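WYL1 (Ruminococcus sp., PDB 6OAW) is an accessory protein of the type VI-D CRISPR-Cas system that carries a WYL domain and modulates, probably by binding RNA, the activity of the Cas13d effector. Local coordinates at residues Tyr236-Cys241 with Ser256-Arg261; Arg227-Glu232 with His295-Pro300; Ala209-Tyr214 with Ser260-Leu265; Arg219-Ile224 with Leu242-Ser247. All blocks are in the same frame, centred on the assembly; numbering follows the deposited sequence.

Contact 1. Residues Tyr236-Cys241 with Ser256-Arg261; sequences YNYLVC and SYRISR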
# COMPACT_ATOMS: atom_id res chain seq x y z
N TYR B 236 3.23 -3.09 -11.61
CA TYR B 236 4.35 -3.54 -12.47
C TYR B 236 5.06 -2.36 -13.11
O TYR B 236 4.43 -1.31 -13.31
CB TYR B 236 3.83 -4.52 -13.53
CG TYR B 236 3.22 -5.76 -12.91
CD1 TYR B 236 4.01 -6.67 -12.22
CD2 TYR B 236 1.84 -5.96 -12.92
CE1 TYR B 236 3.46 -7.78 -11.59
CE2 TYR B 236 1.27 -7.06 -12.29
CZ TYR B 236 2.08 -7.98 -11.65
OH TYR B 236 1.53 -9.07 -11.03
N ASN B 237 6.36 -2.54 -13.40
CA ASN B 237 7.18 -1.61 -14.19
C ASN B 237 7.27 -2.11 -15.64
O ASN B 237 7.48 -3.31 -15.86
CB ASN B 237 8.56 -1.41 -13.59
CG ASN B 237 8.48 -0.90 -12.17
OD1 ASN B 237 8.25 0.29 -11.95
ND2 ASN B 237 8.59 -1.81 -11.22
N TYR B 238 7.18 -1.18 -16.59
CA TYR B 238 7.25 -1.44 -18.05
C TYR B 238 8.35 -0.57 -18.65
O TYR B 238 8.46 0.62 -18.31
CB TYR B 238 5.89 -1.14 -18.70
CG TYR B 238 4.75 -2.00 -18.23
CD1 TYR B 238 4.08 -1.67 -17.06
CD2 TYR B 238 4.36 -3.14 -18.92
CE1 TYR B 238 3.03 -2.44 -16.60
CE2 TYR B 238 3.29 -3.91 -18.47
CZ TYR B 238 2.63 -3.57 -17.29
OH TYR B 238 1.58 -4.27 -16.77
N LEU B 239 9.14 -1.12 -19.56
CA LEU B 239 9.97 -0.31 -20.49
C LEU B 239 9.12 0.03 -21.71
O LEU B 239 8.83 -0.89 -22.50
CB LEU B 239 11.22 -1.08 -20.91
CG LEU B 239 12.06 -0.37 -21.96
CD1 LEU B 239 12.47 1.01 -21.49
CD2 LEU B 239 13.29 -1.19 -22.32
N VAL B 240 8.72 1.28 -21.84
CA VAL B 240 8.13 1.79 -23.11
C VAL B 240 9.29 2.08 -24.06
O VAL B 240 10.25 2.71 -23.64
CB VAL B 240 7.21 3.01 -22.89
CG1 VAL B 240 6.66 3.50 -24.22
CG2 VAL B 240 6.08 2.69 -21.94
N CYS B 241 9.23 1.57 -25.28
CA CYS B 241 10.40 1.56 -26.20
C CYS B 241 9.94 1.37 -27.65
O CYS B 241 8.75 1.14 -27.85
CB CYS B 241 11.35 0.44 -25.82
SG CYS B 241 10.58 -1.18 -25.93
N SER B 256 5.61 -1.97 -25.15
CA SER B 256 5.77 -1.92 -23.68
C SER B 256 6.09 -3.32 -23.14
O SER B 256 5.18 -4.21 -23.18
CB SER B 256 4.51 -1.33 -23.08
OG SER B 256 4.58 -1.26 -21.66
N TYR B 257 7.31 -3.50 -22.61
CA TYR B 257 7.82 -4.75 -22.00
C TYR B 257 7.86 -4.64 -20.47
O TYR B 257 8.50 -3.71 -19.95
CB TYR B 257 9.23 -5.06 -22.51
CG TYR B 257 9.30 -5.46 -23.95
CD1 TYR B 257 9.31 -4.52 -24.96
CD2 TYR B 257 9.25 -6.80 -24.31
CE1 TYR B 257 9.35 -4.89 -26.30
CE2 TYR B 257 9.28 -7.19 -25.64
CZ TYR B 257 9.33 -6.23 -26.63
OH TYR B 257 9.33 -6.62 -27.92
N ARG B 258 7.25 -5.59 -19.77
CA ARG B 258 7.49 -5.77 -18.30
C ARG B 258 9.01 -5.85 -18.08
O ARG B 258 9.66 -6.68 -18.76
CB ARG B 258 6.83 -7.07 -17.81
CG ARG B 258 5.31 -7.01 -17.76
CD ARG B 258 4.81 -6.55 -16.41
NE ARG B 258 5.40 -7.44 -15.44
CZ ARG B 258 4.86 -8.53 -14.93
NH1 ARG B 258 5.57 -9.26 -14.08
NH2 ARG B 258 3.61 -8.85 -15.19
N ILE B 259 9.58 -5.05 -17.19
CA ILE B 259 11.05 -5.13 -16.96
C ILE B 259 11.40 -6.52 -16.41
O ILE B 259 12.56 -6.96 -16.62
CB ILE B 259 11.61 -4.00 -16.09
CG1 ILE B 259 11.22 -4.15 -14.62
CG2 ILE B 259 11.24 -2.63 -16.65
CD1 ILE B 259 11.85 -3.10 -13.74
N SER B 260 10.46 -7.20 -15.77
CA SER B 260 10.68 -8.55 -15.20
C SER B 260 10.80 -9.62 -16.31
O SER B 260 11.25 -10.71 -15.97
CB SER B 260 9.62 -8.91 -14.19
OG SER B 260 8.32 -8.93 -14.77
N ARG B 261 10.46 -9.32 -17.57
CA ARG B 261 10.54 -10.30 -18.68
C ARG B 261 11.68 -9.95 -19.65
O ARG B 261 11.75 -10.58 -20.72
CB ARG B 261 9.19 -10.40 -19.40
CG ARG B 261 7.99 -10.66 -18.49
CD ARG B 261 7.78 -12.12 -18.17
NE ARG B 261 7.01 -12.75 -19.24
CZ ARG B 261 5.67 -12.79 -19.35
NH1 ARG B 261 4.88 -12.25 -18.43
NH2 ARG B 261 5.12 -13.38 -20.41
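The guanidinium of R258 lies flat on the ring of Y236, a cation-pi stack with CZ 3.8 Å from the ring centroid and the planes only 13° apart. R258 is suited to the place because its long chain, bent at chi2 and chi3 (-91° and -55°), reaches across to the neighbouring segment and lays the charged group over the Y236 ring. Its NH1 also donates to S260 OG (2.9 Å), which helps to hold the guanidinium in that orientation. The CD of R258 meanwhile rests on Y238 CE2 at 3.7 Å, whose ring stands nearly perpendicular to the guanidinium.

The backbones pair in antiparallel fashion. L239 and Y257 form the hydrogen-bonded pair, L239 N giving to Y257 O at 2.7 Å and Y257 N to L239 O at 3.0 Å; I259 N then reaches N237 O just as the second strand turns into a 3-10 segment. Y238, V240, S256 and R258 share one face of the sheet. There the small S256 sets its OG close beside Y238, 3.2 Å from CB, and bonds to P300 O. Beyond the L239-Y257 pair, C241 SG meets the Y257 ring at its edge, 3.7 Å from CD1, a sulfur-aromatic contact. Such cross-strand pairing is that of a beta hairpin, here strands 237-243 and 253-258 of the antiparallel sheet in what is probably the WYL domain.

Contact 2. Residues Arg227-Glu232 with His295-Pro300; sequences RIVSDE and HLLSDP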
# COMPACT_ATOMS: atom_id res chain seq x y z
N ARG B 227 11.23 5.18 -22.00
CA ARG B 227 11.07 5.50 -20.56
C ARG B 227 10.53 4.27 -19.84
O ARG B 227 9.72 3.53 -20.45
CB ARG B 227 10.15 6.70 -20.37
CG ARG B 227 10.19 7.29 -18.96
CD ARG B 227 9.08 8.31 -18.71
NE ARG B 227 9.20 9.46 -19.60
CZ ARG B 227 8.19 10.27 -19.97
NH1 ARG B 227 6.96 10.09 -19.51
NH2 ARG B 227 8.44 11.27 -20.80
N ILE B 228 10.97 4.06 -18.61
CA ILE B 228 10.42 3.04 -17.67
C ILE B 228 9.24 3.70 -16.94
O ILE B 228 9.40 4.84 -16.49
CB ILE B 228 11.50 2.54 -16.70
CG1 ILE B 228 12.66 1.89 -17.45
CG2 ILE B 228 10.91 1.57 -15.67
CD1 ILE B 228 13.72 1.32 -16.51
N VAL B 229 8.07 3.05 -16.90
CA VAL B 229 6.90 3.59 -16.16
C VAL B 229 6.31 2.47 -15.33
O VAL B 229 6.54 1.30 -15.66
CB VAL B 229 5.82 4.17 -17.09
CG1 VAL B 229 6.36 5.31 -17.94
CG2 VAL B 229 5.19 3.08 -17.93
N SER B 230 5.57 2.85 -14.30
CA SER B 230 4.65 1.98 -13.53
C SER B 230 3.27 2.13 -14.12
O SER B 230 2.96 3.26 -14.52
CB SER B 230 4.57 2.41 -12.10
OG SER B 230 5.72 2.00 -11.40
N ASP B 231 2.42 1.11 -14.00
CA ASP B 231 0.95 1.32 -14.11
C ASP B 231 0.48 2.22 -12.96
O ASP B 231 1.17 2.30 -11.94
CB ASP B 231 0.17 0.01 -14.11
CG ASP B 231 0.45 -0.87 -12.90
OD1 ASP B 231 -0.10 -0.57 -11.78
OD2 ASP B 231 1.22 -1.85 -13.08
N GLU B 232 -0.72 2.74 -13.08
CA GLU B 232 -1.29 3.71 -12.11
C GLU B 232 -1.56 3.01 -10.77
O GLU B 232 -1.82 3.74 -9.84
CB GLU B 232 -2.60 4.29 -12.62
CG GLU B 232 -2.48 5.12 -13.88
CD GLU B 232 -3.79 5.79 -14.25
OE1 GLU B 232 -4.86 5.09 -14.25
OE2 GLU B 232 -3.76 7.03 -14.44
N HIS B 295 0.74 6.95 -26.25
CA HIS B 295 -0.39 6.04 -25.89
C HIS B 295 0.09 5.02 -24.84
O HIS B 295 -0.59 4.88 -23.81
CB HIS B 295 -1.02 5.45 -27.17
CG HIS B 295 -2.15 4.48 -26.97
ND1 HIS B 295 -3.12 4.63 -25.99
CD2 HIS B 295 -2.47 3.36 -27.66
CE1 HIS B 295 -3.98 3.63 -26.07
NE2 HIS B 295 -3.61 2.84 -27.09
N LEU B 296 1.26 4.41 -25.02
CA LEU B 296 1.83 3.39 -24.10
C LEU B 296 2.24 4.00 -22.76
O LEU B 296 2.11 3.29 -21.73
CB LEU B 296 2.99 2.69 -24.80
CG LEU B 296 2.57 1.88 -26.01
CD1 LEU B 296 3.77 1.40 -26.78
CD2 LEU B 296 1.71 0.69 -25.57
N LEU B 297 2.73 5.25 -22.74
CA LEU B 297 3.07 5.94 -21.47
C LEU B 297 1.82 6.03 -20.58
O LEU B 297 1.97 5.89 -19.36
CB LEU B 297 3.62 7.36 -21.73
CG LEU B 297 4.99 7.48 -22.40
CD1 LEU B 297 5.42 8.96 -22.41
CD2 LEU B 297 6.04 6.60 -21.72
N SER B 298 0.65 6.30 -21.15
CA SER B 298 -0.57 6.54 -20.33
C SER B 298 -1.25 5.20 -20.00
O SER B 298 -1.79 5.10 -18.88
CB SER B 298 -1.49 7.51 -20.97
OG SER B 298 -1.64 7.21 -22.34
N ASP B 299 -1.16 4.20 -20.89
CA ASP B 299 -1.59 2.80 -20.57
C ASP B 299 -0.52 1.79 -20.99
O ASP B 299 -0.53 1.25 -22.08
CB ASP B 299 -2.97 2.49 -21.16
CG ASP B 299 -3.57 1.26 -20.49
OD1 ASP B 299 -2.78 0.40 -20.02
OD2 ASP B 299 -4.80 1.20 -20.36
N PRO B 300 0.46 1.49 -20.13
CA PRO B 300 1.55 0.60 -20.53
C PRO B 300 1.21 -0.88 -20.48
O PRO B 300 2.06 -1.63 -20.91
CB PRO B 300 2.65 0.87 -19.49
CG PRO B 300 1.86 1.29 -18.26
CD PRO B 300 0.67 2.07 -18.79
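V229 and L297 bring their backbones to 7.0 Å between CA atoms, and D231 and P300 to 6.5 Å; a strand end thus faces a helix end, and no hydrogen bond links the two segments. Residues 227-230 are extended, whereas 295-298 form the last turn of a helix and D299 is the first residue to leave helical angles. H295 O closes that turn by accepting from D299 N at 3.1 Å and from S298 OG at 2.9 Å.

The side-chain contact is mainly aliphatic. V229 divides its two methyls between the partners: CG1 meets L297 CD2 at 4.0 Å, while CG2 sits 3.7 Å from P300 CB and almost as near its CG. A beta-branched residue suits this place, since one short side chain serves both neighbours, and the rigid proline offers its ring carbons CB and CG just where the helix has ended. The other branch of L297 goes to R227. With CG anti to the backbone N (chi1 -167°) and a bend at chi3, the arginine carries its guanidinium past the leucine, and L297 CD1 lies over one face of it, 3.5 Å from NH1, a methyl in van der Waals contact with the flat of a charged group.

D231 is held from outside the pair, its OD2 accepting from Y236 N. Strand 237-243 flanks the junction, V240 touching L296 and L297 and Y238 touching P300, while helices 177-184 and 186-199 pack against S230 and I228. Helix 287-298 thus ends against two adjacent strands of the sheet.

Contact 3. Residues Ala209-Tyr214 with Ser260-Leu265; sequences AYSNMY and SRLSGL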
# COMPACT_ATOMS: atom_id res chain seq x y z
N ALA B 209 18.34 -7.38 -26.33
CA ALA B 209 17.85 -7.91 -25.04
C ALA B 209 17.10 -9.22 -25.26
O ALA B 209 16.64 -9.47 -26.38
CB ALA B 209 16.98 -6.90 -24.36
N TYR B 210 17.01 -10.04 -24.22
CA TYR B 210 16.27 -11.31 -24.23
C TYR B 210 14.91 -11.04 -23.59
O TYR B 210 14.88 -10.39 -22.56
CB TYR B 210 17.12 -12.41 -23.59
CG TYR B 210 18.25 -12.91 -24.46
CD1 TYR B 210 19.36 -12.13 -24.73
CD2 TYR B 210 18.20 -14.17 -25.04
CE1 TYR B 210 20.40 -12.58 -25.53
CE2 TYR B 210 19.23 -14.64 -25.85
CZ TYR B 210 20.33 -13.84 -26.10
OH TYR B 210 21.32 -14.32 -26.90
N SER B 211 13.84 -11.49 -24.24
CA SER B 211 12.42 -11.27 -23.86
C SER B 211 11.68 -12.60 -23.84
O SER B 211 11.73 -13.33 -24.84
CB SER B 211 11.75 -10.33 -24.81
OG SER B 211 10.36 -10.21 -24.49
N ASN B 212 10.95 -12.87 -22.76
CA ASN B 212 9.86 -13.88 -22.76
C ASN B 212 8.57 -13.13 -22.46
O ASN B 212 7.61 -13.71 -21.92
CB ASN B 212 10.16 -15.06 -21.82
CG ASN B 212 10.35 -14.65 -20.38
OD1 ASN B 212 10.30 -13.48 -20.05
ND2 ASN B 212 10.57 -15.63 -19.52
N MSE B 213 8.54 -11.84 -22.79
CA MSE B 213 7.32 -10.99 -22.68
C MSE B 213 6.23 -11.49 -23.64
O MSE B 213 5.06 -11.53 -23.20
CB MSE B 213 7.67 -9.54 -23.00
CG MSE B 213 6.49 -8.62 -23.12
SE MSE B 213 5.69 -8.41 -21.35
CE MSE B 213 4.09 -7.29 -21.62
N TYR B 214 6.58 -11.82 -24.89
CA TYR B 214 5.63 -12.20 -25.97
C TYR B 214 5.93 -13.62 -26.48
O TYR B 214 5.43 -13.98 -27.56
CB TYR B 214 5.67 -11.16 -27.11
CG TYR B 214 5.18 -9.79 -26.70
CD1 TYR B 214 3.91 -9.64 -26.14
CD2 TYR B 214 5.98 -8.66 -26.80
CE1 TYR B 214 3.45 -8.41 -25.71
CE2 TYR B 214 5.53 -7.41 -26.38
CZ TYR B 214 4.25 -7.29 -25.85
OH TYR B 214 3.77 -6.10 -25.40
N SER B 260 10.46 -7.20 -15.77
CA SER B 260 10.68 -8.55 -15.20
C SER B 260 10.80 -9.62 -16.31
O SER B 260 11.25 -10.71 -15.97
CB SER B 260 9.62 -8.91 -14.19
OG SER B 260 8.32 -8.93 -14.77
N ARG B 261 10.46 -9.32 -17.57
CA ARG B 261 10.54 -10.30 -18.68
C ARG B 261 11.68 -9.95 -19.65
O ARG B 261 11.75 -10.58 -20.72
CB ARG B 261 9.19 -10.40 -19.40
CG ARG B 261 7.99 -10.66 -18.49
CD ARG B 261 7.78 -12.12 -18.17
NE ARG B 261 7.01 -12.75 -19.24
CZ ARG B 261 5.67 -12.79 -19.35
NH1 ARG B 261 4.88 -12.25 -18.43
NH2 ARG B 261 5.12 -13.38 -20.41
N LEU B 262 12.56 -9.01 -19.31
CA LEU B 262 13.82 -8.74 -20.05
C LEU B 262 15.01 -9.28 -19.24
O LEU B 262 14.94 -9.26 -18.01
CB LEU B 262 13.97 -7.24 -20.32
CG LEU B 262 12.83 -6.60 -21.11
CD1 LEU B 262 12.95 -5.10 -21.11
CD2 LEU B 262 12.79 -7.16 -22.52
N SER B 263 16.06 -9.69 -19.93
CA SER B 263 17.35 -10.13 -19.34
C SER B 263 18.45 -9.98 -20.40
O SER B 263 18.11 -9.71 -21.60
CB SER B 263 17.24 -11.55 -18.83
OG SER B 263 16.94 -12.47 -19.89
N GLY B 264 19.70 -10.15 -19.95
CA GLY B 264 20.90 -10.29 -20.80
C GLY B 264 21.03 -9.11 -21.73
O GLY B 264 21.28 -9.32 -22.91
N LEU B 265 20.81 -7.90 -21.21
CA LEU B 265 20.90 -6.62 -21.96
C LEU B 265 22.35 -6.41 -22.43
O LEU B 265 23.27 -6.58 -21.59
CB LEU B 265 20.45 -5.49 -21.04
CG LEU B 265 18.96 -5.20 -21.04
CD1 LEU B 265 18.16 -6.40 -20.55
CD2 LEU B 265 18.66 -3.99 -20.19
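N212 O is gripped from the side by R261, whose NE and NH2 both donate to it at 2.9 Å. The oxygen lies in the guanidinium plane, but the two donors meet it differently: NH2 comes in the carbonyl plane, NE from above it. Arginine suits the place because two neighbouring N-H groups can converge on one acceptor, and the bends at chi2 and chi3 (both -84°) curl the chain back to it. In return R261 O accepts from N212 N at 3.2 Å.

Y210 N donates to S263 O at 2.9 Å and S263 N to Y210 O at 3.0 Å, an antiparallel hydrogen-bonded pair. S211 OG takes the N-H of M213, a selenomethionine, at 3.0 Å in an ST turn that ends the strand. Apolar contact is slight: A209 CB meets L265 CD1, and S211 CB meets L262 CD2.

A leucine in place of R261 has neither N-H to offer N212 O, and the turn after strand 205-211 would probably be less firmly fixed. The chemistry implies a short strand pairing carried mainly by backbone bonds and extended past the Y210-S263 pair by one further backbone bond and the guanidinium of R261.

Contact 4. Residues Arg219-Ile224 with Leu242-Ser247; sequences RRIRLI and LSDEKS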
# COMPACT_ATOMS: atom_id res chain seq x y z
N ARG B 219 13.50 -14.77 -26.62
CA ARG B 219 13.86 -14.20 -27.96
C ARG B 219 14.90 -13.09 -27.77
O ARG B 219 14.64 -12.17 -26.97
CB ARG B 219 12.62 -13.60 -28.65
CG ARG B 219 11.70 -14.59 -29.35
CD ARG B 219 10.37 -13.93 -29.72
NE ARG B 219 9.42 -14.85 -30.33
CZ ARG B 219 8.14 -14.57 -30.62
NH1 ARG B 219 7.37 -15.48 -31.17
NH2 ARG B 219 7.64 -13.37 -30.35
N ARG B 220 16.03 -13.14 -28.49
CA ARG B 220 16.98 -12.01 -28.61
C ARG B 220 16.38 -10.99 -29.58
O ARG B 220 16.29 -11.30 -30.78
CB ARG B 220 18.36 -12.48 -29.08
CG ARG B 220 19.40 -11.36 -29.20
CD ARG B 220 20.81 -11.72 -28.73
NE ARG B 220 21.91 -11.30 -29.60
CZ ARG B 220 22.94 -10.53 -29.25
NH1 ARG B 220 23.06 -10.04 -28.02
NH2 ARG B 220 23.89 -10.26 -30.13
N ILE B 221 15.99 -9.82 -29.07
CA ILE B 221 15.34 -8.71 -29.82
C ILE B 221 16.20 -7.45 -29.69
O ILE B 221 17.17 -7.47 -28.89
CB ILE B 221 13.90 -8.48 -29.34
CG1 ILE B 221 13.83 -7.98 -27.90
CG2 ILE B 221 13.08 -9.74 -29.52
CD1 ILE B 221 12.44 -7.53 -27.47
N ARG B 222 15.87 -6.42 -30.46
CA ARG B 222 16.53 -5.09 -30.42
C ARG B 222 15.53 -4.09 -29.84
O ARG B 222 14.37 -4.07 -30.29
CB ARG B 222 17.02 -4.71 -31.82
CG ARG B 222 18.12 -5.63 -32.33
CD ARG B 222 18.70 -5.16 -33.65
NE ARG B 222 17.72 -5.37 -34.70
CZ ARG B 222 17.66 -4.67 -35.84
NH1 ARG B 222 18.52 -3.69 -36.08
NH2 ARG B 222 16.73 -4.95 -36.73
N LEU B 223 15.97 -3.34 -28.82
CA LEU B 223 15.16 -2.31 -28.14
C LEU B 223 15.82 -0.95 -28.33
O LEU B 223 17.04 -0.86 -28.19
CB LEU B 223 15.09 -2.60 -26.65
CG LEU B 223 14.49 -3.95 -26.26
CD1 LEU B 223 14.57 -4.12 -24.75
CD2 LEU B 223 13.05 -4.06 -26.74
N ILE B 224 15.00 0.07 -28.58
CA ILE B 224 15.37 1.51 -28.44
C ILE B 224 14.57 2.03 -27.25
O ILE B 224 13.39 2.33 -27.40
CB ILE B 224 15.09 2.30 -29.73
CG1 ILE B 224 15.70 1.62 -30.97
CG2 ILE B 224 15.60 3.73 -29.57
CD1 ILE B 224 15.29 2.24 -32.28
N LEU B 242 10.88 1.41 -28.60
CA LEU B 242 10.67 0.78 -29.93
C LEU B 242 11.34 -0.59 -29.91
O LEU B 242 12.42 -0.69 -29.29
CB LEU B 242 11.23 1.66 -31.05
CG LEU B 242 10.88 3.14 -30.98
CD1 LEU B 242 11.25 3.83 -32.29
CD2 LEU B 242 9.40 3.35 -30.68
N SER B 243 10.70 -1.59 -30.52
CA SER B 243 11.20 -2.98 -30.59
C SER B 243 11.01 -3.54 -32.00
O SER B 243 10.08 -3.10 -32.70
CB SER B 243 10.53 -3.81 -29.58
OG SER B 243 10.82 -5.19 -29.79
N ASP B 244 11.87 -4.48 -32.40
CA ASP B 244 11.83 -5.16 -33.71
C ASP B 244 11.19 -6.55 -33.54
O ASP B 244 11.25 -7.34 -34.48
CB ASP B 244 13.23 -5.22 -34.33
CG ASP B 244 14.13 -6.27 -33.69
OD1 ASP B 244 13.70 -6.87 -32.68
OD2 ASP B 244 15.22 -6.52 -34.24
N GLU B 245 10.60 -6.85 -32.38
CA GLU B 245 10.07 -8.20 -32.09
C GLU B 245 8.88 -8.48 -33.02
O GLU B 245 8.86 -9.58 -33.60
CB GLU B 245 9.68 -8.35 -30.62
CG GLU B 245 9.36 -9.79 -30.25
CD GLU B 245 9.02 -10.03 -28.79
OE1 GLU B 245 9.02 -9.05 -28.02
OE2 GLU B 245 8.74 -11.19 -28.45
N LYS B 246 7.94 -7.55 -33.13
CA LYS B 246 6.59 -7.79 -33.72
C LYS B 246 6.72 -8.07 -35.23
O LYS B 246 5.88 -8.82 -35.77
CB LYS B 246 5.66 -6.61 -33.42
N SER B 247 7.74 -7.52 -35.89
CA SER B 247 8.04 -7.73 -37.33
C SER B 247 9.16 -8.76 -37.47
O SER B 247 9.62 -8.99 -38.59
CB SER B 247 8.41 -6.43 -37.98
OG SER B 247 9.60 -5.95 -37.38
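D244 holds R222 with both carboxylate oxygens. OD2 takes R222 NE at 2.8 Å in a salt bridge, with a weak second bond from NH2, while OD1 accepts R222 N at 3.1 Å, nearly straight (173°). Both N and NE come from above the carboxylate plane. Aspartate fits because its short chain, with CG lodged between the backbone N and carbonyl carbon (chi1 76°), brings one oxygen to the neighbouring strand's backbone and the other to its side chain. An asparagine in its place would probably leave the R222 guanidinium without one of its two carboxylate partners and weaken the tie to the strand.

Nearer the surface, R219 NH2 meets E245 OE2 in a salt bridge at 3.1 Å, on the anti side, with the two planes almost perpendicular. The other oxygen of E245 lies unusually close to Y257 OH, probably hydrogen-bonded, and S243 OG bonds to the same hydroxyl while accepting E245 N in an ST turn.

Backbone pairing follows, I224 N to L242 O at 2.8 Å and L242 N to I224 O at 2.9 Å. I221 CG2 packs on E245 CG (3.8 Å), and farther along L223 CD2 meets S243 CB. R222 NH1 also forms a salt bridge with E275 of helix 273-279, whose V279 touches I224 and L242. Strand 205-211 borders strand 219-230 along its other edge, and Y257 lies against I221 and L223.

All four contacts touch one antiparallel sheet, whose strands include 205-211, 219-230, 237-243, 253-258 and 262-263 in chain order. Contacts 1 and 4 both use strand 237-243 and lie about 13 Å apart between centres, while contacts 2 and 4 use the two ends of strand 219-230, about 18 Å apart. Contact 3 closes the sheet back onto strand 205-211, and contact 4 is nested within its loop; contact 1 is likewise nested within the loop of contact 2, which brings in helix 287-298. Y257 of contact 1 touches both contacts 3 and 4. Distant parts of the chain are thereby gathered into one curled sheet, consistent with a WYL-type domain.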